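Local coordinates for protein Thf1 (Thermosynechococcus elongatus, PDB 5MJR), which associates with the FtsH protease complex involved in photosystem II repair and may take part in the biogenesis of photosynthetic membranes, at residues L56-V61 and A100-P105; F77-E82 and S198-I203; L127-S132 and A137-L142; G146-L151 and P183-K188; A158-Q161 and E166-I169. One frame throughout, in Å; residues are numbered along the deposited sequence. Where two conformers were deposited one is given.

Five contacts tie together this all-helical chain. From the N terminus, contact 1 closes a loop from the end of helix 41-58 to the turn after helix 90-100. Contact 2 opens within that loop, at the end of helix 67-80, and closes near the C-terminal end of the model, so it crosses contact 1 and encloses the other three. Contact 3 makes a tight local return after helix 123-131. Contact 4 follows in series, joining the starts of helices 150-162 and 186-198, and the short-range contact 5 lies within its span. Leu57 of contact 1 packs on Ser149 of contact 4, while contact 3 touches both contact 4 and contact 5.

Contact 1. Residues L56-V61 and A100-P105; sequences LLRVNV and AEEMNP
Arg58 reaches from the end of helix 41-58 into a turn where two consecutive glutamates receive its guanidinium group. The grip on Glu101 is side-on: NE and NH2 of Arg58 both donate to one oxygen, OE1 of Glu101, with NH2 the nearer at 2.8 Å. The third nitrogen, NH1 of Arg58, makes a longer salt bridge of 3.2 Å to OE2 of Glu102. Neither carboxylate lies flat with the guanidinium; their planes stand 73° and 80° away from it, and each acceptor is met on its anti side. One guanidinium face rests on the backbone of Glu101, whose carbonyl carbon sits over the centre. The aliphatic part of the arginine is used as well, since CD of Arg58 lies 3.5 Å from the methyl CE of Met103, whose extended, unbranched side chain suits a place alongside the arginine.

What places the two acids is the end of helix 90-100. Glu102 is the C-prime residue of a Schellman motif, and its positive phi of 55° ends the helix, with Glu101 and Glu102 both left within reach of the arginine. Farther out, Arg22 hydrogen-bonds to Ala100 O, and Glu101 packs on Leu51 and Ile54. Arg58 probably offsets much of the charge of buried Glu101, while exposed Glu102 has, besides Arg58, a long, weak ion pair with Arg22.

Contact 2. Residues F77-E82 and S198-I203; sequences FDQFME and SNLDKI
The side chain of Gln79 crosses that of Leu200 obliquely, NE2 of the amide passing 3.4 Å from the leucine methyl CD2. NE2 of Gln79 donates to Leu200 O over 3.3 Å, in the carbonyl plane and on a lone pair, with a fairly straight N-H...O angle of 156°. OE1 of Gln79 accepts from a water at 2.8 Å that has a weak bond to Leu200 O as well. A bend at chi2 (-69°) swings the amide off the helix and across to the loop. Beside this pair, Ile203 aims its terminal methyl CD1 at the last turn of helix 67-80, reaching Phe80 O at 3.6 Å and Phe80 CB at 4.2 Å, whereas the phenylalanine ring turns away to meet Phe46. Ile203 also packs on Ile42 and Tyr43, so a long branched aliphatic chain suits its place between helices 41-58 and 67-80. Cutting Gln79 back to an alanine is likely to leave Leu200 O without this donor and a gap beside the leucine methyl. The bond to a main-chain acceptor is consistent with holding the chain after helix 186-198 against helix 67-80, with the methyls Leu200 CD2 and Ile203 CD1 adding apolar contacts beside it.

Contact 3. Residues L127-S132 and A137-L142; sequences LDELNS and APLNSL
The carboxylate of Glu129 carries the methyl CD2 of Leu139 over one of its faces, 3.7 Å from Glu129 CD and at similar distances from both oxygens. The carboxylate thus packs by its flat side, and its polar bonding is left to others: OE2 of Glu129 is hydrogen-bonded to Ser136, and OE1 has a long, weak ion pair with Arg121. The motif is a helix followed by a short loop and a 3-10 turn, residues 139-142, that folds back on the last turn of helix 123-131. A second flat group, the cis peptide before Pro138, lies just ahead of the turn.

Apart from the carboxylate, the contact is made by carbon alone. Leu130 sends CD2 to Leu139 CG at 4.0 Å, the two chains crossing at an angle, and its other methyl, CD1, approaches Leu142 CD1 more loosely at 4.5 Å. Leu139 can serve both neighbours because its CG stands anti to the backbone N (chi1 180°), projecting the forked end between acid and leucine. Branched aliphatic residues suit this buried position, where Phe159 of helix 150-162 also packs on Leu139 and Leu142. The leucine methyl probably shields that face of the carboxylate from water, so the bond to Ser136 is likely to matter for satisfying the charge.

The turn is held both from outside and from within: Leu139 N donates to Tyr118 OH, and Pro138 O accepts two bonds from one residue, from Ser141 N at 2.9 Å and from Ser141 OG at 2.7 Å.

Contact 4. Residues G146-L151 and P183-K188; sequences GKYSRL and PLPIEK. With SO4 (sulfate ion), chain B.
Tyr148 turns one face of its ring to Pro185, and here the packing is close. The proline CG stands over that face, 4.0 Å from the centroid of the Tyr148 ring and 23° off the normal, a CH-pi contact displaced toward CD1. Leu184 meets the ring at its edge, with its CD1 4.0 Å from Tyr148 CD1. Rigid proline and branched leucine suit this half, both offering carbon to an aromatic surface. With CG anti to the backbone N (chi1 169°), the tyrosine reaches across to segment 183-188, and its hydroxyl is hydrogen-bonded to Asp192, further along helix 186-198. Replacing Tyr148 with an alanine would probably leave Pro185 without its aromatic partner and Asp192 without the hydroxyl.

Each segment is a loop that leads into a helix: Ser149 is the N-cap of helix 150-162, its OG accepting from Leu151 N at 2.9 Å, and Pro185 holds that position for helix 186-198, a range predicted to begin a coiled coil.

On the outer side the contact opens out. Lys188 brings CB to within 3.7 Å of Tyr148 CE2, then runs out fully extended past the ring. At the far end NZ of Lys188 bonds to O1 of a sulfate at 2.6 Å. This ion, probably from the crystallisation liquor, is also hydrogen-bonded to Arg191, and its O3 lies at the edge of the tyrosine ring.

Contact 5. Residues A158-Q161 and E166-I169; sequences AFLQ and EVTI
Thr168 meets Leu160 and Gln161 through its methyl because of how chi1 is set: at 52° the hydroxyl OG1 takes the place between the backbone N and the carbonyl carbon, and CG2 is left to point across the contact. That methyl touches Leu160 CB at 3.6 Å, the nearest approach between the two segments, and lies 3.7 Å from the backbone N of Gln161. For Val167, CG1 stands anti to the backbone N (chi1 162°), which turns it to the same leucine, where it comes within 4.0 Å of Leu160 CD2 and 3.9 Å of Leu160 O. The leucine and valine side chains cross at about a right angle, one methyl to another, while Gln161 lays its CG beside the threonine methyl and carries its amide away from the contact.

The residue types follow from the closeness of the backbones, whose CA atoms at Gln161 and Thr168 are 6.0 Å apart. Small beta-branched side chains offer methyl groups at short reach where a longer chain would probably be hard to fit. A water donates a hydrogen bond to Leu160 O at 2.8 Å and accepts a weak one from Thr168 N, so it links the two backbones.

The contact folds the short helix 166-169 back on the final turns of helix 150-162. Leu160 continues onto Leu171 and Thr174 of helix 171-178, and Val167 O accepts a hydrogen bond from Thr174. Away from this side, Ala158 packs on Leu71 and Thr75 of helix 67-80, and the ring of Phe159 meets Trp115.

Contact 1. Residues L56-V61 and A100-P105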
# COMPACT_ATOMS: atom_id res chain seq x y z
N LEU A 56 -1.14 -10.66 9.59
CA LEU A 56 0.17 -11.06 10.09
C LEU A 56 1.05 -9.84 10.44
O LEU A 56 1.86 -9.91 11.36
CB LEU A 56 0.83 -12.00 9.18
CG LEU A 56 0.12 -13.36 9.00
CD1 LEU A 56 0.93 -14.12 7.99
CD2 LEU A 56 0.03 -14.07 10.39
N LEU A 57 0.85 -8.75 9.72
CA LEU A 57 1.51 -7.48 10.14
C LEU A 57 0.95 -6.99 11.50
O LEU A 57 1.74 -6.62 12.38
CB LEU A 57 1.33 -6.45 9.08
CG LEU A 57 2.17 -6.68 7.82
CD1 LEU A 57 1.75 -5.73 6.72
CD2 LEU A 57 3.66 -6.50 8.13
N ARG A 58 -0.37 -6.98 11.64
CA ARG A 58 -0.94 -6.42 12.87
C ARG A 58 -0.47 -7.21 14.10
O ARG A 58 -0.31 -6.61 15.19
CB ARG A 58 -2.46 -6.45 12.78
CG ARG A 58 -2.99 -5.39 11.81
CD ARG A 58 -4.54 -5.29 11.78
NE ARG A 58 -5.20 -6.55 11.49
CZ ARG A 58 -5.98 -7.29 12.32
NH1 ARG A 58 -6.30 -6.80 13.59
NH2 ARG A 58 -6.49 -8.50 11.75
N VAL A 59 -0.28 -8.53 13.98
CA VAL A 59 0.12 -9.32 15.11
C VAL A 59 1.62 -9.14 15.43
O VAL A 59 2.09 -9.58 16.43
CB VAL A 59 -0.35 -10.77 15.10
CG1 VAL A 59 -1.81 -10.88 14.92
CG2 VAL A 59 0.32 -11.49 14.08
N ASN A 60 2.36 -8.51 14.54
CA ASN A 60 3.81 -8.33 14.72
C ASN A 60 4.03 -7.14 15.62
O ASN A 60 3.62 -6.02 15.34
CB ASN A 60 4.46 -8.08 13.36
CG ASN A 60 5.98 -8.08 13.38
OD1 ASN A 60 6.58 -7.42 14.19
ND2 ASN A 60 6.60 -8.91 12.56
N VAL A 61 4.71 -7.38 16.74
CA VAL A 61 4.96 -6.38 17.75
C VAL A 61 5.78 -5.15 17.27
O VAL A 61 5.74 -4.06 17.88
CB VAL A 61 5.66 -6.97 18.95
CG1 VAL A 61 7.08 -7.45 18.62
CG2 VAL A 61 5.65 -6.17 20.27
N ALA A 100 -12.73 -5.99 8.73
CA ALA A 100 -12.29 -7.32 9.15
C ALA A 100 -10.90 -7.31 9.82
O ALA A 100 -10.58 -8.18 10.64
CB ALA A 100 -12.28 -8.24 7.98
N GLU A 101 -10.09 -6.35 9.41
CA GLU A 101 -8.74 -6.18 9.92
C GLU A 101 -8.68 -5.16 11.10
O GLU A 101 -7.58 -4.78 11.48
CB GLU A 101 -7.83 -5.65 8.79
CG GLU A 101 -7.66 -6.56 7.66
CD GLU A 101 -6.80 -7.78 7.92
OE1 GLU A 101 -6.23 -8.03 8.97
OE2 GLU A 101 -6.70 -8.54 6.88
N GLU A 102 -9.85 -4.82 11.68
CA GLU A 102 -9.84 -3.86 12.77
C GLU A 102 -9.15 -2.56 12.37
O GLU A 102 -8.40 -1.91 13.12
CB GLU A 102 -9.27 -4.45 14.05
CG GLU A 102 -10.00 -5.78 14.48
CD GLU A 102 -9.54 -6.35 15.78
OE1 GLU A 102 -10.12 -5.94 16.75
OE2 GLU A 102 -8.60 -7.12 15.84
N MET A 103 -9.45 -2.14 11.13
CA MET A 103 -9.09 -0.84 10.60
C MET A 103 -10.31 -0.11 10.09
O MET A 103 -11.43 -0.67 10.04
CB MET A 103 -8.07 -0.99 9.45
CG MET A 103 -6.81 -1.75 9.89
SD MET A 103 -5.48 -1.79 8.69
CE MET A 103 -4.20 -2.57 9.65
N ASN A 104 -10.14 1.14 9.73
CA ASN A 104 -11.21 2.05 9.32
C ASN A 104 -11.00 2.41 7.87
O ASN A 104 -10.00 3.06 7.56
CB ASN A 104 -11.22 3.31 10.23
CG ASN A 104 -12.30 4.26 9.88
OD1 ASN A 104 -12.74 4.35 8.73
ND2 ASN A 104 -12.71 5.08 10.84
N PRO A 105 -11.86 1.93 6.98
CA PRO A 105 -11.63 2.17 5.54
C PRO A 105 -11.54 3.66 5.22
O PRO A 105 -10.79 4.03 4.29
CB PRO A 105 -12.85 1.47 4.85
CG PRO A 105 -13.89 1.41 5.96
CD PRO A 105 -13.14 1.24 7.27

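Contact 2. Residues F77-E82 and S198-I203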
# COMPACT_ATOMS: atom_id res chain seq x y z
N PHE A 77 -4.75 -2.89 -3.52
CA PHE A 77 -6.13 -3.29 -3.69
C PHE A 77 -6.65 -2.71 -5.00
O PHE A 77 -7.23 -3.44 -5.83
CB PHE A 77 -6.97 -2.80 -2.51
CG PHE A 77 -8.43 -3.13 -2.62
CD1 PHE A 77 -9.27 -2.32 -3.23
CD2 PHE A 77 -8.90 -4.33 -2.05
CE1 PHE A 77 -10.69 -2.64 -3.29
CE2 PHE A 77 -10.27 -4.64 -2.12
CZ PHE A 77 -11.12 -3.83 -2.76
N ASP A 78 -6.49 -1.41 -5.21
CA ASP A 78 -7.05 -0.79 -6.40
C ASP A 78 -6.46 -1.40 -7.69
O ASP A 78 -7.19 -1.59 -8.65
CB ASP A 78 -6.76 0.67 -6.43
CG ASP A 78 -7.64 1.52 -5.49
OD1 ASP A 78 -8.54 0.99 -4.79
OD2 ASP A 78 -7.26 2.73 -5.32
N GLN A 79 -5.18 -1.77 -7.67
CA GLN A 79 -4.52 -2.33 -8.86
C GLN A 79 -5.03 -3.69 -9.14
O GLN A 79 -5.42 -3.98 -10.30
CB GLN A 79 -3.00 -2.34 -8.68
CG GLN A 79 -2.20 -2.82 -9.89
CD GLN A 79 -2.28 -4.27 -10.27
OE1 GLN A 79 -2.20 -5.17 -9.45
NE2 GLN A 79 -2.37 -4.49 -11.65
N PHE A 80 -5.11 -4.61 -8.16
CA PHE A 80 -5.61 -5.99 -8.43
C PHE A 80 -7.09 -5.96 -8.70
O PHE A 80 -7.56 -6.89 -9.38
CB PHE A 80 -5.10 -7.09 -7.52
CG PHE A 80 -5.74 -7.28 -6.20
CD1 PHE A 80 -7.11 -7.62 -6.00
CD2 PHE A 80 -4.96 -7.10 -5.05
CE1 PHE A 80 -7.55 -7.78 -4.66
CE2 PHE A 80 -5.45 -7.26 -3.78
CZ PHE A 80 -6.75 -7.53 -3.60
N MET A 81 -7.83 -4.98 -8.21
CA MET A 81 -9.24 -4.92 -8.42
C MET A 81 -9.63 -4.07 -9.63
O MET A 81 -10.86 -3.89 -9.85
CB MET A 81 -9.92 -4.36 -7.15
CG MET A 81 -9.79 -5.27 -5.93
SD MET A 81 -10.78 -6.80 -6.05
CE MET A 81 -12.40 -6.18 -5.65
N GLU A 82 -8.66 -3.63 -10.44
CA GLU A 82 -8.97 -2.71 -11.51
C GLU A 82 -9.96 -3.25 -12.56
O GLU A 82 -10.67 -2.53 -13.22
CB GLU A 82 -7.66 -2.21 -12.16
CG GLU A 82 -6.87 -3.18 -12.88
CD GLU A 82 -5.55 -2.63 -13.44
OE1 GLU A 82 -5.43 -1.40 -13.50
OE2 GLU A 82 -4.67 -3.47 -13.80
N SER A 198 6.23 -6.58 -12.27
CA SER A 198 6.33 -7.66 -13.24
C SER A 198 5.09 -8.53 -13.19
O SER A 198 4.78 -9.21 -14.18
CB SER A 198 7.56 -8.50 -13.03
OG SER A 198 8.68 -7.66 -13.17
N ASN A 199 4.30 -8.37 -12.13
CA ASN A 199 3.16 -9.30 -11.95
C ASN A 199 1.77 -8.63 -12.19
O ASN A 199 0.73 -9.29 -12.06
CB ASN A 199 3.17 -10.01 -10.64
CG ASN A 199 4.19 -11.07 -10.60
OD1 ASN A 199 4.35 -11.82 -11.54
ND2 ASN A 199 4.95 -11.08 -9.52
N LEU A 200 1.83 -7.40 -12.73
CA LEU A 200 0.61 -6.59 -12.88
C LEU A 200 -0.48 -7.40 -13.65
O LEU A 200 -1.65 -7.17 -13.38
CB LEU A 200 0.90 -5.22 -13.49
CG LEU A 200 1.66 -4.18 -12.71
CD1 LEU A 200 1.98 -3.01 -13.67
CD2 LEU A 200 0.96 -3.68 -11.43
N ASP A 201 -0.09 -8.24 -14.63
CA ASP A 201 -1.11 -8.81 -15.54
C ASP A 201 -1.49 -10.24 -15.13
O ASP A 201 -2.39 -10.82 -15.73
CB ASP A 201 -0.62 -8.85 -16.98
CG ASP A 201 -1.72 -9.16 -18.01
OD1 ASP A 201 -2.80 -8.44 -18.14
OD2 ASP A 201 -1.39 -10.15 -18.73
N LYS A 202 -0.81 -10.79 -14.11
CA LYS A 202 -1.02 -12.22 -13.72
C LYS A 202 -2.47 -12.57 -13.35
O LYS A 202 -3.03 -13.63 -13.80
CB LYS A 202 -0.04 -12.64 -12.66
CG LYS A 202 1.40 -12.78 -13.24
CD LYS A 202 1.92 -14.15 -12.91
CE LYS A 202 3.36 -14.35 -13.37
NZ LYS A 202 4.09 -15.09 -12.26
N ILE A 203 -3.17 -11.60 -12.75
CA ILE A 203 -4.56 -11.85 -12.39
C ILE A 203 -5.44 -11.98 -13.66
O ILE A 203 -6.54 -12.57 -13.60
CB ILE A 203 -5.12 -10.72 -11.53
CG1 ILE A 203 -6.39 -11.16 -10.78
CG2 ILE A 203 -5.29 -9.45 -12.37
CD1 ILE A 203 -6.75 -10.35 -9.56
O HOH W 1 -3.42 -7.50 -10.48

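Contact 3. Residues L127-S132 and A137-L142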
# COMPACT_ATOMS: atom_id res chain seq x y z
N LEU A 127 13.48 15.76 -1.24
CA LEU A 127 14.74 15.50 -0.55
C LEU A 127 15.03 16.68 0.43
O LEU A 127 15.45 16.43 1.53
CB LEU A 127 15.85 15.31 -1.54
CG LEU A 127 15.76 14.12 -2.51
CD1 LEU A 127 16.81 14.08 -3.61
CD2 LEU A 127 15.84 12.80 -1.76
N ASP A 128 14.81 17.91 -0.01
CA ASP A 128 15.07 19.04 0.84
C ASP A 128 14.18 18.99 2.13
O ASP A 128 14.63 19.24 3.24
CB ASP A 128 14.78 20.34 0.13
CG ASP A 128 15.85 20.72 -0.88
OD1 ASP A 128 16.97 20.10 -0.81
OD2 ASP A 128 15.59 21.66 -1.70
N GLU A 129 12.90 18.58 1.96
CA GLU A 129 12.00 18.47 3.10
C GLU A 129 12.43 17.34 4.04
O GLU A 129 12.48 17.51 5.27
CB GLU A 129 10.59 18.31 2.59
CG GLU A 129 9.63 18.50 3.68
CD GLU A 129 8.12 18.57 3.28
OE1 GLU A 129 7.74 18.82 2.09
OE2 GLU A 129 7.33 18.48 4.23
N LEU A 130 12.82 16.20 3.49
CA LEU A 130 13.36 15.11 4.32
C LEU A 130 14.64 15.59 5.08
O LEU A 130 14.79 15.34 6.28
CB LEU A 130 13.60 13.89 3.54
CG LEU A 130 12.35 13.18 2.99
CD1 LEU A 130 12.70 12.18 1.90
CD2 LEU A 130 11.60 12.48 4.09
N ASN A 131 15.52 16.25 4.33
CA ASN A 131 16.80 16.62 4.91
C ASN A 131 16.66 17.75 5.99
O ASN A 131 17.60 18.02 6.71
CB ASN A 131 17.73 17.01 3.77
CG ASN A 131 18.23 15.79 3.06
OD1 ASN A 131 18.37 14.71 3.66
ND2 ASN A 131 18.58 15.96 1.82
N SER A 132 15.57 18.47 6.01
CA SER A 132 15.28 19.51 7.03
C SER A 132 15.12 18.86 8.38
O SER A 132 15.16 19.57 9.41
CB SER A 132 13.92 20.20 6.64
OG SER A 132 12.68 19.35 7.12
N ALA A 137 3.61 15.68 7.35
CA ALA A 137 2.85 14.43 7.19
C ALA A 137 2.03 14.54 5.89
O ALA A 137 1.44 15.57 5.61
CB ALA A 137 1.92 14.19 8.37
N PRO A 138 1.99 13.44 5.11
CA PRO A 138 2.49 12.09 5.42
C PRO A 138 3.91 11.76 4.96
O PRO A 138 4.37 10.65 5.17
CB PRO A 138 1.50 11.20 4.67
CG PRO A 138 1.20 12.03 3.43
CD PRO A 138 1.04 13.44 4.01
N LEU A 139 4.62 12.76 4.37
CA LEU A 139 5.97 12.46 3.91
C LEU A 139 6.87 11.88 5.01
O LEU A 139 7.76 11.08 4.78
CB LEU A 139 6.58 13.77 3.33
CG LEU A 139 7.99 13.65 2.80
CD1 LEU A 139 8.22 12.63 1.71
CD2 LEU A 139 8.47 15.00 2.39
N ASN A 140 6.63 12.36 6.26
CA ASN A 140 7.36 11.86 7.38
C ASN A 140 7.36 10.32 7.58
O ASN A 140 8.26 9.75 8.18
CB ASN A 140 6.93 12.49 8.71
CG ASN A 140 5.48 12.17 9.09
OD1 ASN A 140 4.60 12.03 8.28
ND2 ASN A 140 5.26 12.09 10.43
N SER A 141 6.29 9.69 7.05
CA SER A 141 6.17 8.27 7.09
C SER A 141 7.15 7.50 6.22
O SER A 141 7.29 6.31 6.34
CB SER A 141 4.72 7.80 6.79
OG SER A 141 4.35 7.92 5.49
N LEU A 142 7.88 8.22 5.33
CA LEU A 142 9.01 7.57 4.67
C LEU A 142 10.16 7.29 5.61
O LEU A 142 11.02 6.41 5.30
CB LEU A 142 9.52 8.43 3.54
CG LEU A 142 8.61 8.59 2.34
CD1 LEU A 142 9.42 9.21 1.18
CD2 LEU A 142 7.80 7.48 1.88

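Contact 4. Residues G146-L151 and P183-K188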
# COMPACT_ATOMS: atom_id res chain seq x y z
N GLY A 146 10.82 0.02 12.43
CA GLY A 146 9.91 -1.04 12.65
C GLY A 146 9.61 -1.81 11.38
O GLY A 146 10.20 -1.66 10.31
N LYS A 147 8.69 -2.74 11.51
CA LYS A 147 8.53 -3.89 10.56
C LYS A 147 8.19 -3.33 9.16
O LYS A 147 7.26 -2.56 8.98
CB LYS A 147 7.40 -4.77 11.04
CG LYS A 147 7.00 -5.87 10.09
CD LYS A 147 8.05 -6.90 9.91
CE LYS A 147 7.58 -8.03 9.01
NZ LYS A 147 8.69 -8.99 8.82
N TYR A 148 9.00 -3.79 8.21
CA TYR A 148 8.81 -3.49 6.82
C TYR A 148 7.96 -4.56 6.10
O TYR A 148 8.18 -5.76 6.33
CB TYR A 148 10.18 -3.41 6.13
CG TYR A 148 10.14 -3.37 4.61
CD1 TYR A 148 9.92 -2.22 3.92
CD2 TYR A 148 10.26 -4.55 3.87
CE1 TYR A 148 9.80 -2.21 2.56
CE2 TYR A 148 10.14 -4.58 2.48
CZ TYR A 148 9.94 -3.41 1.82
OH TYR A 148 9.84 -3.38 0.48
N SER A 149 7.06 -4.08 5.26
CA SER A 149 6.22 -4.89 4.36
C SER A 149 6.48 -4.47 2.93
O SER A 149 6.66 -3.27 2.64
CB SER A 149 4.75 -4.62 4.75
OG SER A 149 3.82 -5.23 3.82
N ARG A 150 6.26 -5.40 2.00
CA ARG A 150 6.19 -5.00 0.59
C ARG A 150 5.15 -3.97 0.34
O ARG A 150 5.22 -3.21 -0.61
CB ARG A 150 5.96 -6.27 -0.28
CG ARG A 150 4.65 -6.90 -0.10
CD ARG A 150 3.67 -6.48 -1.20
NE ARG A 150 2.33 -6.97 -0.93
CZ ARG A 150 1.33 -6.92 -1.80
NH1 ARG A 150 1.49 -6.38 -3.03
NH2 ARG A 150 0.13 -7.29 -1.39
N LEU A 151 4.09 -3.93 1.19
CA LEU A 151 3.11 -2.84 1.06
C LEU A 151 3.69 -1.45 1.23
O LEU A 151 3.17 -0.52 0.62
CB LEU A 151 1.89 -3.11 1.98
CG LEU A 151 1.02 -4.32 1.67
CD1 LEU A 151 0.19 -4.71 2.85
CD2 LEU A 151 0.21 -4.01 0.45
N PRO A 183 15.35 5.70 6.05
CA PRO A 183 15.66 4.42 6.65
C PRO A 183 14.85 3.27 6.08
O PRO A 183 15.10 2.10 6.44
CB PRO A 183 15.39 4.63 8.15
CG PRO A 183 14.37 5.71 8.15
CD PRO A 183 14.66 6.58 7.01
N LEU A 184 13.87 3.58 5.23
CA LEU A 184 13.18 2.51 4.55
C LEU A 184 14.22 1.68 3.79
O LEU A 184 15.10 2.23 3.14
CB LEU A 184 12.11 3.14 3.63
CG LEU A 184 11.05 2.36 3.05
CD1 LEU A 184 10.08 1.77 3.99
CD2 LEU A 184 10.36 3.15 1.99
N PRO A 185 14.16 0.35 3.82
CA PRO A 185 15.27 -0.45 3.21
C PRO A 185 15.12 -0.55 1.71
O PRO A 185 14.37 -1.35 1.10
CB PRO A 185 15.09 -1.81 3.87
CG PRO A 185 13.61 -1.86 4.14
CD PRO A 185 13.24 -0.50 4.56
N ILE A 186 15.84 0.35 1.05
CA ILE A 186 15.66 0.54 -0.40
C ILE A 186 16.05 -0.75 -1.22
O ILE A 186 15.43 -0.99 -2.26
CB ILE A 186 16.41 1.80 -0.92
CG1 ILE A 186 15.64 3.10 -0.49
CG2 ILE A 186 16.48 1.86 -2.40
CD1 ILE A 186 14.25 3.27 -1.07
N GLU A 187 16.96 -1.60 -0.74
CA GLU A 187 17.21 -2.81 -1.53
C GLU A 187 16.02 -3.77 -1.55
O GLU A 187 15.74 -4.43 -2.56
CB GLU A 187 18.52 -3.56 -1.18
CG GLU A 187 19.83 -2.78 -1.53
CD GLU A 187 19.92 -2.40 -3.04
OE1 GLU A 187 19.99 -3.35 -3.87
OE2 GLU A 187 19.92 -1.15 -3.37
N LYS A 188 15.32 -3.86 -0.42
CA LYS A 188 14.06 -4.59 -0.37
C LYS A 188 12.94 -3.92 -1.14
O LYS A 188 12.19 -4.61 -1.84
CB LYS A 188 13.62 -4.71 1.12
CG LYS A 188 14.56 -5.50 1.94
CD LYS A 188 13.96 -5.68 3.35
CE LYS A 188 14.90 -6.51 4.14
NZ LYS A 188 14.40 -6.82 5.47
S SO4 B . 11.72 -9.11 4.30
O1 SO4 B . 12.10 -8.13 5.38
O2 SO4 B . 12.91 -9.31 3.41
O3 SO4 B . 10.58 -8.48 3.56
O4 SO4 B . 11.32 -10.42 4.77

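Contact 5. Residues A158-Q161 and E166-I169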
# COMPACT_ATOMS: atom_id res chain seq x y z
N ALA A 158 3.56 4.55 -5.25
CA ALA A 158 2.40 5.41 -5.51
C ALA A 158 2.64 6.85 -5.20
O ALA A 158 2.21 7.74 -5.91
CB ALA A 158 1.17 4.89 -4.74
N PHE A 159 3.38 7.09 -4.10
CA PHE A 159 3.80 8.47 -3.83
C PHE A 159 4.68 9.03 -4.91
O PHE A 159 4.43 10.18 -5.36
CB PHE A 159 4.52 8.46 -2.47
CG PHE A 159 5.42 9.66 -2.25
CD1 PHE A 159 4.91 10.97 -2.30
CD2 PHE A 159 6.76 9.53 -2.05
CE1 PHE A 159 5.74 12.06 -2.09
CE2 PHE A 159 7.60 10.63 -1.90
CZ PHE A 159 7.08 11.87 -1.93
N LEU A 160 5.64 8.27 -5.36
CA LEU A 160 6.56 8.77 -6.36
C LEU A 160 5.82 9.11 -7.63
O LEU A 160 6.23 10.04 -8.36
CB LEU A 160 7.69 7.76 -6.58
CG LEU A 160 8.65 7.55 -5.44
CD1 LEU A 160 9.55 6.39 -5.72
CD2 LEU A 160 9.37 8.80 -5.02
N GLN A 161 4.78 8.33 -7.94
CA GLN A 161 3.97 8.64 -9.08
C GLN A 161 3.26 10.04 -9.06
O GLN A 161 2.94 10.51 -10.14
CB GLN A 161 2.97 7.59 -9.30
CG GLN A 161 3.47 6.25 -9.80
CD GLN A 161 2.34 5.25 -10.08
OE1 GLN A 161 1.66 4.76 -9.18
NE2 GLN A 161 2.13 4.95 -11.32
N GLU A 166 9.03 12.60 -14.34
CA GLU A 166 10.36 12.04 -14.36
C GLU A 166 10.71 10.96 -13.41
O GLU A 166 11.68 10.12 -13.62
CB GLU A 166 11.46 13.13 -14.44
N VAL A 167 10.06 11.07 -12.21
CA VAL A 167 10.59 10.41 -11.14
C VAL A 167 10.44 8.88 -11.23
O VAL A 167 11.30 8.16 -10.84
CB VAL A 167 9.98 11.05 -9.84
CG1 VAL A 167 10.11 10.22 -8.66
CG2 VAL A 167 10.40 12.47 -9.68
N THR A 168 9.29 8.36 -11.67
CA THR A 168 9.05 6.91 -11.77
C THR A 168 9.50 6.34 -13.12
O THR A 168 9.71 5.14 -13.24
CB THR A 168 7.58 6.46 -11.45
OG1 THR A 168 6.76 7.27 -12.28
CG2 THR A 168 7.31 6.68 -10.01
N ILE A 169 9.70 7.20 -14.13
CA ILE A 169 10.31 6.73 -15.37
C ILE A 169 11.75 6.32 -15.07
O ILE A 169 12.21 5.33 -15.57
CB ILE A 169 10.17 7.83 -16.51
CG1 ILE A 169 8.71 7.98 -16.91
CG2 ILE A 169 11.00 7.47 -17.73
CD1 ILE A 169 8.43 9.21 -17.79
O HOH W 2 6.58 10.50 -11.10